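Local coordinates for protein peptidase M28 (Shewanella amazonensis SB2B, PDB 3IIB) that probably acts as a homodimeric zinc-dependent carboxypeptidase or dipeptidase of family M28, hydrolysing peptide bonds with the help of metal ions, at residues I251-A256 / E322-A327; I239-G244 / E292-V297; G309-A314 / V377-A382; G384-S389 / V435-L440. All coordinates share one frame; numbering follows the deposited sequence.

Contact 1 of 4, residues I251-A256 / E322-A327; sequences IVLIGA and EKHYIA
I251 and H324 stand side by side on one face of a parallel strand pair, 251-256 next to 324-327, in the central sheet of the zinc exopeptidase domain. I251 makes a CH-pi contact over one face of the imidazole, its CB 4.3 Å from the H324 ring centroid and almost on its normal. L253 comes from another direction: with CG anti to the backbone N (chi1 -170°), its CD1 meets the ring at the edge, near its plane, 3.9 Å from H324 CD2. L253 CB also rests on A327 CB at 4.1 Å. Along the backbone, I251 is gripped at both ends, I251 N by K323 O at 2.9 Å and I251 O by Y325 N at 2.7 Å, and the pairing goes on through a nearly straight bond of L253 N to I326 O (3.0 Å). Beyond the hydrocarbon, H324 ND1 bonds to E320 O and NE2 to Y313 OH, which fixes the rotation of the ring. With an alanine in place of H324, I251 would probably face a gap, and Y313 OH would lose this partner. The chemistry implies a polar ring that can lie buried among aliphatic groups because both its nitrogens are satisfied.

Contact 2 of 4, residues I239-G244 / E292-V297; sequences IAEVKG and ERTIRV
E241 and R296 meet through two chain shapes: E241 sets CG anti to its carbonyl carbon (chi1 -66°) and then runs out extended, whereas R296 stays extended as far as CD and bends there (chi3 -69°), bringing NE and NH2 together onto one oxygen. They form a non-hydrogen-bonded pair where strand 220-242 runs antiparallel to strand 293-300, within the large mixed sheet of the zinc exopeptidase domain. The grip is a side-on salt bridge, with R296 NE 2.8 Å and R296 NH2 3.0 Å from E241 OE2. NE arrives on the anti side of that oxygen and NH2 on the syn side, both raised out of the carboxylate plane on the same face; that plane is turned 19° from the guanidinium. A water that donates to E241 OE1 accepts from R296 NH2, bridging the two side chains. I239 CG2 presses on R296 CG at 3.6 Å. Further partners join in: Y64 OH also bonds to E241 OE2, R62 pairs with E241 OE1, and E320 with R296 NH1. A leucine in place of R296 would probably leave E241 OE2 without its two arginine donors and E320 without this mate. The other face of the sheet is apolar, with V242 CB 4.1 Å from I295 CB, A240 beside V297, and helix 267-285 packing on I295 and V297. Backbone bonds pair A240 with V297 and V242 with I295 in both directions. Past the strand end, G244 N makes a weak hydrogen bond to T294 OG1 at 3.3 Å, and the same hydroxyl is hydrogen-bonded to A248 O.

Contact 3 of 4, residues G309-A314 / V377-A382; sequences GGKTYA and VSMLPA
M379 and L380 meet G310, K311 and A314 along one side of helix 308-316, without a hydrogen bond between the segments. Residues 377-382 start with a type I beta turn from V377 to L380, closed by L380 N bonding to V377 O at 3.1 Å; V377 touches A327 of strand 324-329, and the turn presents its third and fourth residues to the helix. M379, modelled as selenomethionine, has CG between its backbone N and carbonyl carbon (chi1 76°), and two further bends curl the chain against the helix backbone. Its CG touches A314 CB at 3.9 Å, SE lies 3.8 Å from G310 O, and CE reaches K311 N at 3.9 Å. G310 O accepts the helical bond from A314 N, and the selenium lies against it at van der Waals distance. The close approach fits a glycine, for a CB on G310 would be tight against M379 CE. CE also meets K311 CG, the two side chains crossing at about a right angle. L380 CD2 packs on A314 CB at 3.7 Å, and L380 also touches A327. The side chain of E303, a zinc-site residue without metal in this model, is about 7 Å from residue G310, and that of H257, a zinc ligand here, about 8 Å. Helix 308-316 belongs to a beta-alpha-beta crossover that passes over strand 247-257, from 293-300 to 324-329, typical of the alpha/beta fold of zinc exopeptidases.

Contact 4 of 4, residues G384-S389 / V435-L440; sequences GVPVAS and VELRPL
R438 and L440 reach from the loop after helix 413-432 onto G384, V385 and P386, the lead-in to strand 387-392, joining the C-terminal part of the chain to the alpha/beta peptidase fold. Apolar contacts gather round P386. Its CG lies 3.7 Å from L437 CB and 4.0 Å from L440 CD2, so both leucines meet the CG corner of the proline, from directions about at right angles. Separately, L440 CD1 approaches V385 O at 3.6 Å, methyl to carbonyl. The R438 chain, extended from CG to NE, lays the flat guanidinium against G384 O, which stands over its centre 3.3 Å from R438 CZ. A carbonyl so placed is no hydrogen-bond acceptor for the group, though its partial negative charge probably suits the cation. R438 NE touches P386 CD at 3.6 Å, while NH2 lies beside V385 CA and bonds to H324 O. The backbone angles of G384 (phi 100°) call for glycine, since a CB would jam against the preceding carbonyl O. Among polar links, R438 N bonds to the anti lone pair of E436 OE2. One water spans the two segments, donating to G384 O at 2.8 Å and accepting from L440 N at 3.1 Å.

Contacts 1 and 2 share the large mixed sheet, their centres about 9 Å apart, and V252 binds T294 and R296 through its backbone where strands 247-257 and 293-300 run as neighbours. Along the chain their segments alternate, as do those of contacts 1 and 3. Contact 3 lies about 11 Å from contact 1 (centres), and Y313 on its helix also bonds R296 NH1, tying in contact 2. Contact 4, last in sequence, is about 10 Å from contact 1 (centres) and joins it through Y325 OH to V435 O. Contacts 2 and 4 do not touch. Together they draw sheet, crossover helix and C-terminal loop into one core, contact 3 nearest the zinc ligands and contact 4 away from them.

Contact 1 of 4, residues I251-A256 / E322-A327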
loop_
_atom_site.group_PDB
_atom_site.type_symbol
_atom_site.label_atom_id
_atom_site.label_comp_id
_atom_site.label_asym_id
_atom_site.label_seq_id
_atom_site.Cartn_x
_atom_site.Cartn_y
_atom_site.Cartn_z
ATOM N N ILE A 251 9.027 1.980 -41.942
ATOM C CA ILE A 251 9.097 2.278 -40.521
ATOM C C ILE A 251 8.718 1.072 -39.670
ATOM O O ILE A 251 7.682 0.455 -39.894
ATOM C CB ILE A 251 8.130 3.408 -40.157
ATOM C CG1 ILE A 251 8.548 4.708 -40.849
ATOM C CG2 ILE A 251 8.073 3.597 -38.650
ATOM C CD1 ILE A 251 7.369 5.485 -41.347
ATOM N N VAL A 252 9.566 0.755 -38.707
ATOM C CA VAL A 252 9.222 -0.149 -37.614
ATOM C C VAL A 252 8.963 0.768 -36.431
ATOM O O VAL A 252 9.857 1.525 -35.994
ATOM C CB VAL A 252 10.361 -1.102 -37.294
ATOM C CG1 VAL A 252 10.081 -1.878 -35.988
ATOM C CG2 VAL A 252 10.604 -2.040 -38.518
ATOM N N LEU A 253 7.747 0.743 -35.915
ATOM C CA LEU A 253 7.333 1.626 -34.837
ATOM C C LEU A 253 7.307 0.841 -33.527
ATOM O O LEU A 253 6.617 -0.180 -33.419
ATOM C CB LEU A 253 5.940 2.176 -35.140
ATOM C CG LEU A 253 5.357 3.314 -34.293
ATOM C CD1 LEU A 253 4.123 3.898 -34.964
ATOM C CD2 LEU A 253 5.016 2.875 -32.904
ATOM N N ILE A 254 8.030 1.331 -32.536
ATOM C CA ILE A 254 7.952 0.753 -31.199
ATOM C C ILE A 254 7.586 1.899 -30.263
ATOM O O ILE A 254 8.185 2.993 -30.294
ATOM C CB ILE A 254 9.260 -0.008 -30.795
ATOM C CG1 ILE A 254 10.490 0.913 -30.863
ATOM C CG2 ILE A 254 9.431 -1.374 -31.632
ATOM C CD1 ILE A 254 11.794 0.204 -30.351
ATOM N N GLY A 255 6.534 1.667 -29.501
ATOM C CA GLY A 255 5.920 2.750 -28.754
ATOM C C GLY A 255 5.695 2.490 -27.280
ATOM O O GLY A 255 5.803 1.360 -26.773
ATOM N N ALA A 256 5.310 3.567 -26.609
ATOM C CA ALA A 256 4.851 3.554 -25.223
ATOM C C ALA A 256 4.042 4.823 -25.074
ATOM O O ALA A 256 4.061 5.676 -25.989
ATOM C CB ALA A 256 6.068 3.563 -24.229
ATOM N N GLU A 322 1.016 3.135 -45.079
ATOM C CA GLU A 322 1.320 2.042 -45.970
ATOM C C GLU A 322 2.775 1.631 -45.840
ATOM O O GLU A 322 3.104 0.466 -46.046
ATOM C CB GLU A 322 1.032 2.459 -47.413
ATOM C CG GLU A 322 0.992 1.330 -48.374
ATOM C CD GLU A 322 0.262 1.741 -49.645
ATOM O OE1 GLU A 322 0.927 2.311 -50.545
ATOM O OE2 GLU A 322 -0.949 1.437 -49.757
ATOM N N LYS A 323 3.642 2.584 -45.515
ATOM C CA LYS A 323 5.061 2.312 -45.294
ATOM C C LYS A 323 5.431 1.913 -43.852
ATOM O O LYS A 323 6.596 1.715 -43.553
ATOM C CB LYS A 323 5.888 3.518 -45.747
ATOM C CG LYS A 323 6.013 3.643 -47.275
ATOM C CD LYS A 323 6.936 2.567 -47.841
ATOM C CE LYS A 323 7.141 2.726 -49.342
ATOM N NZ LYS A 323 8.169 1.787 -49.876
ATOM N N HIS A 324 4.454 1.817 -42.947
ATOM C CA HIS A 324 4.675 1.272 -41.607
ATOM C C HIS A 324 4.739 -0.234 -41.728
ATOM O O HIS A 324 3.762 -0.873 -42.098
ATOM C CB HIS A 324 3.580 1.673 -40.630
ATOM C CG HIS A 324 3.747 3.050 -40.105
ATOM N ND1 HIS A 324 3.829 4.149 -40.937
ATOM C CD2 HIS A 324 3.918 3.513 -38.844
ATOM C CE1 HIS A 324 4.006 5.230 -40.203
ATOM N NE2 HIS A 324 4.081 4.873 -38.932
ATOM N N TYR A 325 5.904 -0.797 -41.518
ATOM C CA TYR A 325 6.081 -2.229 -41.697
ATOM C C TYR A 325 5.323 -2.998 -40.602
ATOM O O TYR A 325 4.568 -3.926 -40.890
ATOM C CB TYR A 325 7.570 -2.538 -41.688
ATOM C CG TYR A 325 7.896 -3.996 -41.931
ATOM C CD1 TYR A 325 7.585 -4.618 -43.142
ATOM C CD2 TYR A 325 8.553 -4.732 -40.964
ATOM C CE1 TYR A 325 7.903 -5.967 -43.350
ATOM C CE2 TYR A 325 8.844 -6.096 -41.163
ATOM C CZ TYR A 325 8.548 -6.666 -42.351
ATOM O OH TYR A 325 8.849 -8.003 -42.499
ATOM N N ILE A 326 5.548 -2.607 -39.347
ATOM C CA ILE A 326 4.903 -3.219 -38.193
ATOM C C ILE A 326 4.981 -2.239 -37.067
ATOM O O ILE A 326 5.909 -1.417 -37.019
ATOM C CB ILE A 326 5.556 -4.558 -37.817
ATOM C CG1 ILE A 326 4.677 -5.332 -36.819
ATOM C CG2 ILE A 326 6.961 -4.330 -37.250
ATOM C CD1 ILE A 326 4.898 -6.876 -36.864
ATOM N N ALA A 327 4.007 -2.306 -36.173
ATOM C CA ALA A 327 3.970 -1.477 -34.979
ATOM C C ALA A 327 3.736 -2.315 -33.721
ATOM O O ALA A 327 3.012 -3.291 -33.791
ATOM C CB ALA A 327 2.836 -0.438 -35.098
#

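Contact 2 of 4, residues I239-G244 / E292-V297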
loop_
_atom_site.group_PDB
_atom_site.type_symbol
_atom_site.label_atom_id
_atom_site.label_comp_id
_atom_site.label_asym_id
_atom_site.label_seq_id
_atom_site.Cartn_x
_atom_site.Cartn_y
_atom_site.Cartn_z
ATOM N N ILE A 239 8.852 11.877 -30.655
ATOM C CA ILE A 239 9.294 10.872 -31.603
ATOM C C ILE A 239 10.817 10.925 -31.734
ATOM O O ILE A 239 11.430 12.028 -31.819
ATOM C CB ILE A 239 8.612 11.057 -32.951
ATOM C CG1 ILE A 239 7.072 10.854 -32.808
ATOM C CG2 ILE A 239 9.259 10.096 -34.005
ATOM C CD1 ILE A 239 6.245 11.283 -34.022
ATOM N N ALA A 240 11.409 9.740 -31.757
ATOM C CA ALA A 240 12.833 9.591 -32.119
ATOM C C ALA A 240 13.015 8.505 -33.129
ATOM O O ALA A 240 12.259 7.508 -33.177
ATOM C CB ALA A 240 13.681 9.271 -30.908
ATOM N N GLU A 241 14.058 8.666 -33.938
ATOM C CA GLU A 241 14.343 7.706 -34.983
ATOM C C GLU A 241 15.798 7.278 -35.006
ATOM O O GLU A 241 16.707 8.066 -34.760
ATOM C CB GLU A 241 13.938 8.280 -36.366
ATOM C CG GLU A 241 12.452 8.498 -36.524
ATOM C CD GLU A 241 12.028 9.201 -37.794
ATOM O OE1 GLU A 241 12.886 9.512 -38.656
ATOM O OE2 GLU A 241 10.806 9.412 -37.936
ATOM N N VAL A 242 15.965 5.976 -35.236
ATOM C CA VAL A 242 17.190 5.378 -35.710
ATOM C C VAL A 242 17.088 5.308 -37.231
ATOM O O VAL A 242 16.250 4.614 -37.781
ATOM C CB VAL A 242 17.378 3.958 -35.146
ATOM C CG1 VAL A 242 18.689 3.341 -35.702
ATOM C CG2 VAL A 242 17.368 3.970 -33.591
ATOM N N LYS A 243 17.941 6.038 -37.933
ATOM C CA LYS A 243 17.842 6.164 -39.366
ATOM C C LYS A 243 18.079 4.801 -40.049
ATOM O O LYS A 243 18.982 4.057 -39.660
ATOM C CB LYS A 243 18.868 7.215 -39.870
ATOM C CG LYS A 243 18.796 7.509 -41.340
ATOM C CD LYS A 243 19.505 8.815 -41.768
ATOM C CE LYS A 243 20.997 8.718 -41.752
ATOM N NZ LYS A 243 21.588 9.934 -42.434
ATOM N N GLY A 244 17.248 4.496 -41.040
ATOM C CA GLY A 244 17.376 3.291 -41.826
ATOM C C GLY A 244 18.417 3.444 -42.893
ATOM O O GLY A 244 19.131 4.421 -42.933
ATOM N N GLU A 292 17.952 -1.870 -42.019
ATOM C CA GLU A 292 17.416 -1.547 -43.335
ATOM C C GLU A 292 16.293 -0.531 -43.236
ATOM O O GLU A 292 16.278 0.488 -43.964
ATOM C CB GLU A 292 16.980 -2.801 -44.058
ATOM C CG GLU A 292 18.172 -3.708 -44.363
ATOM C CD GLU A 292 17.775 -5.017 -45.039
ATOM O OE1 GLU A 292 16.583 -5.214 -45.269
ATOM O OE2 GLU A 292 18.664 -5.857 -45.315
ATOM N N ARG A 293 15.340 -0.807 -42.371
ATOM C CA ARG A 293 14.211 0.131 -42.149
ATOM C C ARG A 293 14.542 1.157 -41.094
ATOM O O ARG A 293 15.361 0.915 -40.230
ATOM C CB ARG A 293 12.948 -0.607 -41.724
ATOM C CG ARG A 293 12.463 -1.647 -42.723
ATOM C CD ARG A 293 11.113 -2.304 -42.405
ATOM N NE ARG A 293 10.718 -3.066 -43.572
ATOM C CZ ARG A 293 11.071 -4.335 -43.825
ATOM N NH1 ARG A 293 11.692 -5.070 -42.903
ATOM N NH2 ARG A 293 10.766 -4.882 -45.005
ATOM N N THR A 294 13.820 2.279 -41.132
ATOM C CA THR A 294 13.868 3.244 -40.045
ATOM C C THR A 294 13.156 2.668 -38.821
ATOM O O THR A 294 12.113 2.041 -38.967
ATOM C CB THR A 294 13.239 4.550 -40.488
ATOM O OG1 THR A 294 14.038 5.082 -41.557
ATOM C CG2 THR A 294 13.121 5.529 -39.301
ATOM N N ILE A 295 13.754 2.811 -37.642
ATOM C CA ILE A 295 13.079 2.448 -36.392
ATOM C C ILE A 295 12.613 3.716 -35.721
ATOM O O ILE A 295 13.411 4.598 -35.412
ATOM C CB ILE A 295 13.992 1.644 -35.468
ATOM C CG1 ILE A 295 14.322 0.301 -36.144
ATOM C CG2 ILE A 295 13.373 1.438 -34.062
ATOM C CD1 ILE A 295 15.594 -0.435 -35.556
ATOM N N ARG A 296 11.319 3.793 -35.471
ATOM C CA ARG A 296 10.726 4.993 -34.911
ATOM C C ARG A 296 10.179 4.686 -33.505
ATOM O O ARG A 296 9.297 3.820 -33.342
ATOM C CB ARG A 296 9.621 5.515 -35.841
ATOM C CG ARG A 296 8.961 6.795 -35.299
ATOM C CD ARG A 296 7.897 7.348 -36.216
ATOM N NE ARG A 296 8.497 7.874 -37.441
ATOM C CZ ARG A 296 7.831 8.138 -38.566
ATOM N NH1 ARG A 296 6.509 7.907 -38.666
ATOM N NH2 ARG A 296 8.482 8.638 -39.599
ATOM N N VAL A 297 10.728 5.388 -32.496
ATOM C CA VAL A 297 10.225 5.339 -31.135
ATOM C C VAL A 297 9.143 6.396 -31.030
ATOM O O VAL A 297 9.391 7.553 -31.328
ATOM C CB VAL A 297 11.328 5.593 -30.087
ATOM C CG1 VAL A 297 10.740 5.741 -28.667
ATOM C CG2 VAL A 297 12.356 4.441 -30.089
HETATM O O HOH W 1 11.317 8.908 -40.961
#

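Contact 3 of 4, residues G309-A314 / V377-A382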
loop_
_atom_site.group_PDB
_atom_site.type_symbol
_atom_site.label_atom_id
_atom_site.label_comp_id
_atom_site.label_asym_id
_atom_site.label_seq_id
_atom_site.Cartn_x
_atom_site.Cartn_y
_atom_site.Cartn_z
ATOM N N GLY A 309 -3.315 10.584 -28.287
ATOM C CA GLY A 309 -2.116 10.665 -29.091
ATOM C C GLY A 309 -2.015 9.568 -30.127
ATOM O O GLY A 309 -1.622 9.831 -31.247
ATOM N N GLY A 310 -2.404 8.352 -29.777
ATOM C CA GLY A 310 -2.425 7.286 -30.780
ATOM C C GLY A 310 -3.357 7.579 -31.953
ATOM O O GLY A 310 -2.985 7.386 -33.113
ATOM N N LYS A 311 -4.567 8.036 -31.646
ATOM C CA LYS A 311 -5.548 8.356 -32.656
ATOM C C LYS A 311 -5.034 9.522 -33.517
ATOM O O LYS A 311 -5.189 9.529 -34.736
ATOM C CB LYS A 311 -6.851 8.752 -31.981
ATOM C CG LYS A 311 -7.577 7.555 -31.408
ATOM C CD LYS A 311 -8.820 7.931 -30.630
ATOM C CE LYS A 311 -9.533 6.655 -30.203
ATOM N NZ LYS A 311 -10.659 6.907 -29.273
ATOM N N THR A 312 -4.418 10.514 -32.878
ATOM C CA THR A 312 -3.888 11.652 -33.602
ATOM C C THR A 312 -2.772 11.213 -34.564
ATOM O O THR A 312 -2.752 11.606 -35.739
ATOM C CB THR A 312 -3.384 12.740 -32.683
ATOM O OG1 THR A 312 -4.469 13.248 -31.912
ATOM C CG2 THR A 312 -2.761 13.891 -33.469
ATOM N N TYR A 313 -1.869 10.379 -34.073
ATOM C CA TYR A 313 -0.785 9.871 -34.897
ATOM C C TYR A 313 -1.333 9.123 -36.135
ATOM O O TYR A 313 -0.891 9.346 -37.246
ATOM C CB TYR A 313 0.098 8.930 -34.075
ATOM C CG TYR A 313 1.254 8.344 -34.857
ATOM C CD1 TYR A 313 1.093 7.213 -35.638
ATOM C CD2 TYR A 313 2.522 8.897 -34.765
ATOM C CE1 TYR A 313 2.158 6.683 -36.356
ATOM C CE2 TYR A 313 3.595 8.379 -35.483
ATOM C CZ TYR A 313 3.420 7.275 -36.266
ATOM O OH TYR A 313 4.539 6.807 -36.969
ATOM N N ALA A 314 -2.287 8.225 -35.920
ATOM C CA ALA A 314 -2.892 7.472 -37.033
ATOM C C ALA A 314 -3.440 8.395 -38.108
ATOM O O ALA A 314 -3.283 8.144 -39.293
ATOM C CB ALA A 314 -3.979 6.538 -36.531
ATOM N N VAL A 377 -1.443 1.620 -30.585
ATOM C CA VAL A 377 -1.353 1.103 -31.951
ATOM C C VAL A 377 -2.543 0.220 -32.337
ATOM O O VAL A 377 -2.587 -0.350 -33.437
ATOM C CB VAL A 377 -0.012 0.340 -32.184
ATOM C CG1 VAL A 377 1.140 1.265 -31.881
ATOM C CG2 VAL A 377 0.048 -0.946 -31.345
ATOM N N SER A 378 -3.533 0.147 -31.445
ATOM C CA SER A 378 -4.623 -0.815 -31.602
ATOM C C SER A 378 -5.565 -0.409 -32.734
ATOM O O SER A 378 -6.357 -1.236 -33.177
ATOM C CB SER A 378 -5.410 -0.984 -30.300
ATOM O OG SER A 378 -6.066 0.220 -29.916
HETATM N N MSE A 379 -5.466 0.851 -33.207
HETATM C CA MSE A 379 -6.329 1.322 -34.301
HETATM C C MSE A 379 -5.686 1.094 -35.659
HETATM O O MSE A 379 -6.282 1.310 -36.716
HETATM C CB MSE A 379 -6.741 2.793 -34.090
HETATM C CG MSE A 379 -5.691 3.808 -34.393
HETATM SE SE MSE A 379 -4.220 3.771 -33.169
HETATM C CE MSE A 379 -5.154 4.223 -31.555
ATOM N N LEU A 380 -4.444 0.636 -35.653
ATOM C CA LEU A 380 -3.676 0.603 -36.861
ATOM C C LEU A 380 -3.960 -0.606 -37.772
ATOM O O LEU A 380 -3.941 -0.458 -38.986
ATOM C CB LEU A 380 -2.160 0.761 -36.567
ATOM C CG LEU A 380 -1.711 2.021 -35.806
ATOM C CD1 LEU A 380 -0.185 2.001 -35.682
ATOM C CD2 LEU A 380 -2.206 3.308 -36.504
ATOM N N PRO A 381 -4.261 -1.788 -37.196
ATOM C CA PRO A 381 -4.640 -2.898 -38.100
ATOM C C PRO A 381 -5.824 -2.639 -38.991
ATOM O O PRO A 381 -5.811 -3.069 -40.132
ATOM C CB PRO A 381 -4.902 -4.066 -37.149
ATOM C CG PRO A 381 -3.933 -3.789 -35.979
ATOM C CD PRO A 381 -4.034 -2.256 -35.835
ATOM N N ALA A 382 -6.837 -1.912 -38.490
ATOM C CA ALA A 382 -7.974 -1.578 -39.299
ATOM C C ALA A 382 -7.569 -0.662 -40.462
ATOM O O ALA A 382 -8.296 -0.575 -41.437
ATOM C CB ALA A 382 -9.078 -0.907 -38.421
#

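Contact 4 of 4, residues G384-S389 / V435-L440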
loop_
_atom_site.group_PDB
_atom_site.type_symbol
_atom_site.label_atom_id
_atom_site.label_comp_id
_atom_site.label_asym_id
_atom_site.label_seq_id
_atom_site.Cartn_x
_atom_site.Cartn_y
_atom_site.Cartn_z
ATOM N N GLY A 384 -4.714 -1.162 -41.961
ATOM C CA GLY A 384 -3.878 -2.030 -42.789
ATOM C C GLY A 384 -2.493 -2.326 -42.256
ATOM O O GLY A 384 -1.734 -3.085 -42.882
ATOM N N VAL A 385 -2.167 -1.744 -41.110
ATOM C CA VAL A 385 -0.820 -1.770 -40.537
ATOM C C VAL A 385 -0.688 -3.000 -39.650
ATOM O O VAL A 385 -1.481 -3.194 -38.710
ATOM C CB VAL A 385 -0.534 -0.520 -39.698
ATOM C CG1 VAL A 385 0.920 -0.553 -39.175
ATOM C CG2 VAL A 385 -0.796 0.749 -40.540
ATOM N N PRO A 386 0.291 -3.861 -39.970
ATOM C CA PRO A 386 0.562 -5.001 -39.097
ATOM C C PRO A 386 1.028 -4.572 -37.713
ATOM O O PRO A 386 1.617 -3.500 -37.536
ATOM C CB PRO A 386 1.697 -5.760 -39.845
ATOM C CG PRO A 386 1.585 -5.352 -41.243
ATOM C CD PRO A 386 1.140 -3.903 -41.174
ATOM N N VAL A 387 0.760 -5.413 -36.719
ATOM C CA VAL A 387 1.205 -5.166 -35.385
ATOM C C VAL A 387 1.636 -6.472 -34.728
ATOM O O VAL A 387 1.387 -7.547 -35.250
ATOM C CB VAL A 387 0.111 -4.475 -34.496
ATOM C CG1 VAL A 387 -0.237 -3.056 -35.052
ATOM C CG2 VAL A 387 -1.124 -5.371 -34.304
ATOM N N ALA A 388 2.324 -6.328 -33.592
ATOM C CA ALA A 388 2.598 -7.424 -32.675
ATOM C C ALA A 388 2.201 -7.009 -31.261
ATOM O O ALA A 388 2.202 -5.807 -30.920
ATOM C CB ALA A 388 4.093 -7.824 -32.727
ATOM N N SER A 389 1.830 -8.002 -30.456
ATOM C CA SER A 389 1.606 -7.829 -29.020
ATOM C C SER A 389 2.649 -8.693 -28.332
ATOM O O SER A 389 2.613 -9.939 -28.399
ATOM C CB SER A 389 0.213 -8.277 -28.617
ATOM O OG SER A 389 -0.784 -7.356 -29.041
ATOM N N VAL A 435 10.225 -10.569 -44.832
ATOM C CA VAL A 435 8.893 -11.133 -44.895
ATOM C C VAL A 435 7.893 -10.061 -45.310
ATOM O O VAL A 435 7.872 -8.952 -44.764
ATOM C CB VAL A 435 8.470 -11.768 -43.530
ATOM C CG1 VAL A 435 7.108 -12.472 -43.647
ATOM C CG2 VAL A 435 9.594 -12.755 -43.040
ATOM N N GLU A 436 7.007 -10.440 -46.225
ATOM C CA GLU A 436 5.889 -9.594 -46.588
ATOM C C GLU A 436 4.792 -9.772 -45.566
ATOM O O GLU A 436 4.246 -10.852 -45.434
ATOM C CB GLU A 436 5.399 -9.904 -48.019
ATOM C CG GLU A 436 4.150 -9.148 -48.376
ATOM C CD GLU A 436 4.361 -7.650 -48.269
ATOM O OE1 GLU A 436 5.214 -7.136 -49.009
ATOM O OE2 GLU A 436 3.666 -7.010 -47.445
ATOM N N LEU A 437 4.450 -8.706 -44.850
ATOM C CA LEU A 437 3.491 -8.794 -43.752
ATOM C C LEU A 437 2.028 -8.481 -44.126
ATOM O O LEU A 437 1.113 -8.699 -43.328
ATOM C CB LEU A 437 3.934 -7.912 -42.573
ATOM C CG LEU A 437 5.321 -8.158 -41.964
ATOM C CD1 LEU A 437 5.444 -7.229 -40.732
ATOM C CD2 LEU A 437 5.508 -9.668 -41.606
ATOM N N ARG A 438 1.815 -8.007 -45.340
ATOM C CA ARG A 438 0.516 -7.567 -45.782
ATOM C C ARG A 438 0.049 -8.489 -46.940
ATOM O O ARG A 438 0.866 -9.160 -47.601
ATOM C CB ARG A 438 0.619 -6.109 -46.231
ATOM C CG ARG A 438 0.958 -5.142 -45.130
ATOM C CD ARG A 438 1.034 -3.772 -45.674
ATOM N NE ARG A 438 1.418 -2.813 -44.636
ATOM C CZ ARG A 438 0.813 -1.650 -44.419
ATOM N NH1 ARG A 438 -0.188 -1.269 -45.191
ATOM N NH2 ARG A 438 1.196 -0.875 -43.423
ATOM N N PRO A 439 -1.255 -8.527 -47.202
ATOM C CA PRO A 439 -2.323 -7.878 -46.488
ATOM C C PRO A 439 -2.734 -8.631 -45.239
ATOM O O PRO A 439 -2.597 -9.857 -45.164
ATOM C CB PRO A 439 -3.465 -7.920 -47.500
ATOM C CG PRO A 439 -3.286 -9.230 -48.177
ATOM C CD PRO A 439 -1.779 -9.371 -48.295
ATOM N N LEU A 440 -3.273 -7.907 -44.257
ATOM C CA LEU A 440 -3.818 -8.531 -43.059
ATOM C C LEU A 440 -5.086 -9.283 -43.410
ATOM O O LEU A 440 -5.922 -8.757 -44.148
ATOM C CB LEU A 440 -4.174 -7.467 -42.011
ATOM C CG LEU A 440 -3.038 -6.578 -41.534
ATOM C CD1 LEU A 440 -3.462 -5.667 -40.312
ATOM C CD2 LEU A 440 -1.844 -7.434 -41.201
HETATM O O HOH W 2 -2.839 -4.878 -44.708
#